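Local coordinates for protein 361aa long hypothetical D-aminopeptidase (Pyrococcus horikoshii, PDB 2DRH) that is of unknown function but probably acts as an aminopeptidase of the S58 family, at residues K346-L349 / L350-R354; F13-G16 / K17-I21; N119-G123 / V124-S128. All blocks are in the same frame, centred on the assembly; numbering follows the deposited sequence.

Contact 1: residues K346-L349 / L350-R354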
loop_
_atom_site.group_PDB
_atom_site.type_symbol
_atom_site.label_atom_id
_atom_site.label_comp_id
_atom_site.label_asym_id
_atom_site.label_seq_id
_atom_site.Cartn_x
_atom_site.Cartn_y
_atom_site.Cartn_z
ATOM N N LYS A 346 28.735 29.887 -1.614
ATOM C CA LYS A 346 29.199 29.475 -0.289
ATOM C C LYS A 346 29.629 30.570 0.689
ATOM O O LYS A 346 29.373 30.457 1.889
ATOM C CB LYS A 346 30.306 28.426 -0.451
ATOM C CG LYS A 346 29.785 27.116 -1.046
ATOM C CD LYS A 346 30.889 26.088 -1.306
ATOM C CE LYS A 346 31.747 26.466 -2.505
ATOM N NZ LYS A 346 30.957 26.575 -3.770
ATOM N N GLU A 347 30.280 31.623 0.198
ATOM C CA GLU A 347 30.699 32.716 1.076
ATOM C C GLU A 347 29.466 33.512 1.490
ATOM O O GLU A 347 29.398 34.053 2.589
ATOM C CB GLU A 347 31.693 33.637 0.369
ATOM C CG GLU A 347 33.059 33.019 0.146
ATOM C CD GLU A 347 33.691 32.517 1.433
ATOM O OE1 GLU A 347 33.677 33.261 2.438
ATOM O OE2 GLU A 347 34.210 31.381 1.437
ATOM N N GLU A 348 28.494 33.577 0.591
ATOM C CA GLU A 348 27.248 34.279 0.853
ATOM C C GLU A 348 26.532 33.456 1.923
ATOM O O GLU A 348 26.002 33.990 2.901
ATOM C CB GLU A 348 26.412 34.319 -0.424
ATOM C CG GLU A 348 25.337 35.373 -0.450
ATOM C CD GLU A 348 25.907 36.769 -0.491
ATOM O OE1 GLU A 348 26.802 37.019 -1.327
ATOM O OE2 GLU A 348 25.458 37.619 0.305
ATOM N N LEU A 349 26.538 32.142 1.724
ATOM C CA LEU A 349 25.907 31.211 2.650
ATOM C C LEU A 349 26.476 31.357 4.058
ATOM O O LEU A 349 25.734 31.276 5.037
ATOM C CB LEU A 349 26.094 29.773 2.153
ATOM C CG LEU A 349 25.703 28.630 3.089
ATOM C CD1 LEU A 349 24.253 28.767 3.508
ATOM C CD2 LEU A 349 25.939 27.307 2.388
ATOM N N LEU A 350 27.787 31.570 4.165
ATOM C CA LEU A 350 28.411 31.734 5.475
ATOM C C LEU A 350 27.906 33.010 6.134
ATOM O O LEU A 350 27.672 33.045 7.343
ATOM C CB LEU A 350 29.932 31.784 5.349
ATOM C CG LEU A 350 30.629 30.445 5.098
ATOM C CD1 LEU A 350 32.130 30.665 5.000
ATOM C CD2 LEU A 350 30.306 29.478 6.227
ATOM N N ARG A 351 27.735 34.053 5.329
ATOM C CA ARG A 351 27.240 35.334 5.818
ATOM C C ARG A 351 25.819 35.196 6.376
ATOM O O ARG A 351 25.523 35.685 7.467
ATOM C CB ARG A 351 27.248 36.358 4.681
ATOM C CG ARG A 351 26.591 37.676 5.027
ATOM C CD ARG A 351 26.552 38.597 3.817
ATOM N NE ARG A 351 25.556 38.184 2.829
ATOM C CZ ARG A 351 24.244 38.370 2.951
ATOM N NH1 ARG A 351 23.744 38.966 4.024
ATOM N NH2 ARG A 351 23.430 37.971 1.985
ATOM N N ILE A 352 24.942 34.535 5.625
ATOM C CA ILE A 352 23.563 34.356 6.072
ATOM C C ILE A 352 23.488 33.527 7.350
ATOM O O ILE A 352 22.771 33.883 8.283
ATOM C CB ILE A 352 22.686 33.687 4.985
ATOM C CG1 ILE A 352 22.294 34.715 3.917
ATOM C CG2 ILE A 352 21.418 33.117 5.605
ATOM C CD1 ILE A 352 23.132 34.674 2.674
ATOM N N MET A 353 24.227 32.424 7.387
ATOM C CA MET A 353 24.235 31.568 8.563
ATOM C C MET A 353 24.671 32.380 9.779
ATOM O O MET A 353 24.118 32.224 10.863
ATOM C CB MET A 353 25.171 30.371 8.354
ATOM C CG MET A 353 24.732 29.401 7.243
ATOM S SD MET A 353 23.022 28.760 7.383
ATOM C CE MET A 353 23.237 27.454 8.619
ATOM N N ARG A 354 25.653 33.257 9.594
ATOM C CA ARG A 354 26.131 34.100 10.687
ATOM C C ARG A 354 25.069 35.102 11.146
ATOM O O ARG A 354 24.915 35.336 12.342
ATOM C CB ARG A 354 27.406 34.847 10.284
ATOM C CG ARG A 354 28.694 34.071 10.545
ATOM C CD ARG A 354 29.907 34.995 10.521
ATOM N NE ARG A 354 30.207 35.480 9.178
ATOM C CZ ARG A 354 31.051 34.884 8.342
ATOM N NH1 ARG A 354 31.689 33.779 8.713
ATOM N NH2 ARG A 354 31.252 35.389 7.132
#
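Backbone bonds from Leu350 N to Lys346 O and from Met353 N to Leu349 O, each 3.0 Å, tie the two segments into one run of alpha-helix. Arg351 N to Glu347 O and Ile352 N to Glu348 O repeat the same i to i+4 step. The salt bridge between Glu348 and Arg351 spans three residues on the surface of this helix. OE2 of Glu348 lies 2.6 Å from NE and 2.7 Å from NH2 of Arg351. Two nitrogens hold this one oxygen side-on, and OE2 lies close to the guanidinium plane. OE2 offers its anti lone pair to NH2, while NE meets it from above the carboxylate plane; the two planes stand 62° apart. A bend at chi3 (74°) turns the guanidinium back toward Glu348. Helix 346-355 is the final helix of the chain and packs near helices 309-328 and 222-225. A methionine in place of Arg351 would probably leave the Glu348 carboxylate without its positive partner and free to turn. On the buried side Leu349 and Met353 run alongside each other, with CD1 of Leu349 3.8 Å from CG of Met353. Leu328 and Val222 also touch Leu349, while Val220 and Leu226 pack on Ile352.

Contact 2: residues F13-G16 / K17-I21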
loop_
_atom_site.group_PDB
_atom_site.type_symbol
_atom_site.label_atom_id
_atom_site.label_comp_id
_atom_site.label_asym_id
_atom_site.label_seq_id
_atom_site.Cartn_x
_atom_site.Cartn_y
_atom_site.Cartn_z
ATOM N N PHE A 13 24.167 13.411 15.462
ATOM C CA PHE A 13 25.028 12.242 15.330
ATOM C C PHE A 13 26.282 12.628 14.571
ATOM O O PHE A 13 26.260 13.541 13.747
ATOM C CB PHE A 13 24.303 11.113 14.596
ATOM C CG PHE A 13 23.207 10.473 15.399
ATOM C CD1 PHE A 13 23.494 9.820 16.591
ATOM C CD2 PHE A 13 21.889 10.521 14.965
ATOM C CE1 PHE A 13 22.477 9.224 17.343
ATOM C CE2 PHE A 13 20.870 9.929 15.706
ATOM C CZ PHE A 13 21.163 9.280 16.898
ATOM N N LYS A 14 27.381 11.944 14.858
ATOM C CA LYS A 14 28.629 12.238 14.181
ATOM C C LYS A 14 28.664 11.519 12.843
ATOM O O LYS A 14 28.138 10.417 12.702
ATOM C CB LYS A 14 29.823 11.801 15.038
ATOM C CG LYS A 14 29.860 10.321 15.366
ATOM C CD LYS A 14 31.123 9.968 16.154
ATOM C CE LYS A 14 31.229 8.465 16.418
ATOM N NZ LYS A 14 30.130 7.948 17.288
ATOM N N PRO A 15 29.271 12.147 11.833
ATOM C CA PRO A 15 29.358 11.530 10.510
ATOM C C PRO A 15 30.425 10.437 10.469
ATOM O O PRO A 15 31.203 10.276 11.418
ATOM C CB PRO A 15 29.703 12.709 9.612
ATOM C CG PRO A 15 30.563 13.549 10.505
ATOM C CD PRO A 15 29.799 13.522 11.811
ATOM N N GLY A 16 30.446 9.682 9.375
ATOM C CA GLY A 16 31.437 8.633 9.219
ATOM C C GLY A 16 32.750 9.251 8.775
ATOM O O GLY A 16 32.811 10.453 8.529
ATOM N N LYS A 17 33.793 8.433 8.656
ATOM C CA LYS A 17 35.115 8.911 8.252
ATOM C C LYS A 17 35.115 9.758 6.980
ATOM O O LYS A 17 35.700 10.840 6.949
ATOM C CB LYS A 17 36.068 7.723 8.071
ATOM C CG LYS A 17 36.297 6.920 9.343
ATOM C CD LYS A 17 37.205 5.718 9.106
ATOM C CE LYS A 17 38.589 6.135 8.623
ATOM N NZ LYS A 17 39.490 4.955 8.438
ATOM N N ARG A 18 34.468 9.262 5.932
ATOM C CA ARG A 18 34.416 9.981 4.662
ATOM C C ARG A 18 33.169 10.868 4.562
ATOM O O ARG A 18 33.095 11.761 3.718
ATOM C CB ARG A 18 34.421 8.977 3.504
ATOM C CG ARG A 18 35.375 7.798 3.706
ATOM C CD ARG A 18 35.225 6.746 2.609
ATOM N NE ARG A 18 35.918 7.116 1.379
ATOM C CZ ARG A 18 37.102 6.633 1.011
ATOM N NH1 ARG A 18 37.732 5.752 1.774
ATOM N NH2 ARG A 18 37.657 7.032 -0.123
ATOM N N ASN A 19 32.204 10.629 5.442
ATOM C CA ASN A 19 30.941 11.360 5.435
ATOM C C ASN A 19 30.301 11.179 4.058
ATOM O O ASN A 19 29.893 12.140 3.401
ATOM C CB ASN A 19 31.146 12.847 5.748
ATOM C CG ASN A 19 29.825 13.574 5.999
ATOM O OD1 ASN A 19 28.869 12.983 6.513
ATOM N ND2 ASN A 19 29.772 14.857 5.652
ATOM N N LYS A 20 30.243 9.920 3.633
ATOM C CA LYS A 20 29.660 9.530 2.355
ATOM C C LYS A 20 28.995 8.175 2.555
ATOM O O LYS A 20 29.321 7.447 3.498
ATOM C CB LYS A 20 30.735 9.407 1.277
ATOM C CG LYS A 20 31.355 10.718 0.811
ATOM C CD LYS A 20 32.507 10.425 -0.147
ATOM C CE LYS A 20 33.151 11.692 -0.696
ATOM N NZ LYS A 20 32.339 12.323 -1.784
ATOM N N ILE A 21 28.069 7.835 1.665
ATOM C CA ILE A 21 27.364 6.563 1.760
ATOM C C ILE A 21 28.323 5.363 1.796
ATOM O O ILE A 21 27.996 4.319 2.357
ATOM C CB ILE A 21 26.374 6.394 0.586
ATOM C CG1 ILE A 21 25.481 5.182 0.835
ATOM C CG2 ILE A 21 27.136 6.257 -0.730
ATOM C CD1 ILE A 21 24.365 5.015 -0.189
#
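A type I beta turn carries the chain from Gly16 to Asn19, in the N-terminal loop that precedes strand 28-36. Gly16 O accepts from Asn19 N at 3.2 Å across this turn. The N-H...O angle is 123°, and the bond is weak. Lys17 and Arg18 fill the two corner positions with helical backbone angles. Asn19 then takes the left-handed conformation (phi 57°), which sends the chain off in a new direction. Asp23 accepts from Arg18 N with OD1 and from Lys20 N with OD2, so one carboxylate bridges two amides about Asn19, while Gly16 N is bound by the hydroxyl of Ser189. The Asn19 side chain is buried, and both ends of its amide are paired: ND2 gives to Glu321 OE2 on helix 309-328, and OD1 receives Ser189 N on strand 184-193. These two bonds fix the rotation of the amide and join the loop to that helix and that strand. CG lies anti to the backbone N of Asn19 (chi1 -169°), which brings the amide oxygen up to CB of Pro15. CB of Pro15 sits 3.7 Å from CG of Asn19 and 3.2 Å from OD1 of Asn19.

Contact 3: residues N119-G123 / V124-S128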
loop_
_atom_site.group_PDB
_atom_site.type_symbol
_atom_site.label_atom_id
_atom_site.label_comp_id
_atom_site.label_asym_id
_atom_site.label_seq_id
_atom_site.Cartn_x
_atom_site.Cartn_y
_atom_site.Cartn_z
ATOM N N ASN A 119 26.342 -13.399 -15.009
ATOM C CA ASN A 119 25.499 -14.544 -14.670
ATOM C C ASN A 119 24.933 -15.197 -15.926
ATOM O O ASN A 119 23.924 -14.742 -16.467
ATOM C CB ASN A 119 24.343 -14.084 -13.782
ATOM C CG ASN A 119 24.812 -13.357 -12.539
ATOM O OD1 ASN A 119 25.099 -13.972 -11.521
ATOM N ND2 ASN A 119 24.897 -12.038 -12.622
ATOM N N GLU A 120 25.572 -16.271 -16.379
ATOM C CA GLU A 120 25.134 -16.973 -17.580
ATOM C C GLU A 120 23.978 -17.937 -17.348
ATOM O O GLU A 120 23.449 -18.509 -18.304
ATOM C CB GLU A 120 26.299 -17.751 -18.191
ATOM C CG GLU A 120 27.420 -16.894 -18.727
ATOM C CD GLU A 120 28.626 -17.722 -19.106
ATOM O OE1 GLU A 120 29.154 -18.428 -18.216
ATOM O OE2 GLU A 120 29.041 -17.672 -20.287
ATOM N N ASP A 121 23.594 -18.132 -16.090
ATOM C CA ASP A 121 22.498 -19.037 -15.784
ATOM C C ASP A 121 21.138 -18.343 -15.882
ATOM O O ASP A 121 20.102 -18.996 -15.961
ATOM C CB ASP A 121 22.699 -19.662 -14.396
ATOM C CG ASP A 121 22.971 -18.633 -13.321
ATOM O OD1 ASP A 121 23.643 -17.623 -13.609
ATOM O OD2 ASP A 121 22.529 -18.840 -12.171
ATOM N N ILE A 122 21.149 -17.017 -15.890
ATOM C CA ILE A 122 19.911 -16.249 -15.995
ATOM C C ILE A 122 19.274 -16.492 -17.365
ATOM O O ILE A 122 19.938 -16.374 -18.389
ATOM C CB ILE A 122 20.186 -14.737 -15.811
ATOM C CG1 ILE A 122 20.631 -14.468 -14.369
ATOM C CG2 ILE A 122 18.946 -13.920 -16.161
ATOM C CD1 ILE A 122 20.911 -12.999 -14.060
ATOM N N GLY A 123 17.995 -16.855 -17.376
ATOM C CA GLY A 123 17.302 -17.099 -18.632
ATOM C C GLY A 123 17.494 -18.497 -19.201
ATOM O O GLY A 123 16.963 -18.817 -20.268
ATOM N N VAL A 124 18.245 -19.337 -18.491
ATOM C CA VAL A 124 18.505 -20.700 -18.946
ATOM C C VAL A 124 18.184 -21.746 -17.869
ATOM O O VAL A 124 17.269 -22.550 -18.033
ATOM C CB VAL A 124 19.985 -20.868 -19.378
ATOM C CG1 VAL A 124 20.177 -22.187 -20.109
ATOM C CG2 VAL A 124 20.403 -19.712 -20.251
ATOM N N THR A 125 18.939 -21.740 -16.773
ATOM C CA THR A 125 18.711 -22.703 -15.698
ATOM C C THR A 125 18.075 -22.078 -14.464
ATOM O O THR A 125 17.705 -22.789 -13.524
ATOM C CB THR A 125 20.016 -23.423 -15.282
ATOM O OG1 THR A 125 21.068 -22.465 -15.123
ATOM C CG2 THR A 125 20.415 -24.438 -16.335
ATOM N N THR A 126 17.970 -20.750 -14.453
ATOM C CA THR A 126 17.319 -20.067 -13.342
ATOM C C THR A 126 16.415 -18.953 -13.870
ATOM O O THR A 126 16.293 -18.777 -15.081
ATOM C CB THR A 126 18.324 -19.485 -12.336
ATOM O OG1 THR A 126 17.615 -19.106 -11.150
ATOM C CG2 THR A 126 19.033 -18.268 -12.902
ATOM N N GLY A 127 15.782 -18.216 -12.959
ATOM C CA GLY A 127 14.879 -17.145 -13.348
ATOM C C GLY A 127 15.519 -15.933 -14.003
ATOM O O GLY A 127 16.697 -15.955 -14.358
ATOM N N SER A 128 14.733 -14.870 -14.165
ATOM C CA SER A 128 15.221 -13.645 -14.790
ATOM C C SER A 128 15.854 -12.729 -13.748
ATOM O O SER A 128 16.320 -13.191 -12.712
ATOM C CB SER A 128 14.073 -12.915 -15.501
ATOM O OG SER A 128 13.120 -12.426 -14.574
#
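A type II beta turn runs from Asp121 to Val124, in the loop between helix 104-118 and strand 132-136. Ile122 and Gly123 are its corners. At the backbone angles of Gly123 (phi 84°) a CB would jam against the carbonyl O of Ile122, which calls for glycine. Asp121 O accepts from Val124 N at 3.2 Å and from Thr125 N and Thr126 N at 3.1 Å each. Thr125 N lies in the carbonyl plane on a lone pair. Thr126 N is tilted from that plane, and Val124 N stands above it. Three donors thus wrap one carbonyl. Gly123 N gives two weak bonds, to Thr126 O and to Gly127 O, each 3.4 Å long. The polar groups of Asp121 and Thr126 are satisfied elsewhere in the chain. Asp121 OD1 forms a salt bridge with Lys64, and its OD2 is bonded to Tyr293 OH. Thr126 OG1 pairs with His292 NE2. The loop also meets the second subunit: Arg145 NH1 of that subunit gives to Asn119 O and Ile122 O, and its Arg336 NH2 gives to Val124 O. OG1 of Thr126 is anti to the backbone N (chi1 -167°), which leaves the methyl group of this residue over Asp121. There CG2 of Thr126 lies 3.3 Å from O of Asp121 and 3.6 Å from OD2 of Asp121.

Overall arrangement
The three contacts are separate and follow one another along the chain in the order contact 2, contact 3, contact 1. Contacts 1 and 2 are the nearest pair, with centres about 23 Å apart and nearest atoms about 13 Å apart. Helix 309-328 links them indirectly: Phe13 and Asn19 meet it in contact 2, and Lys346 and Leu349 touch its Leu328 in contact 1. Contact 3 is remote. Its centre lies about 38 Å from that of contact 2 and about 55 Å from that of contact 1. Contacts 1 and 3 lie on opposite sides of the chain's centre. Contact 3 alone touches another subunit of the four-chain assembly.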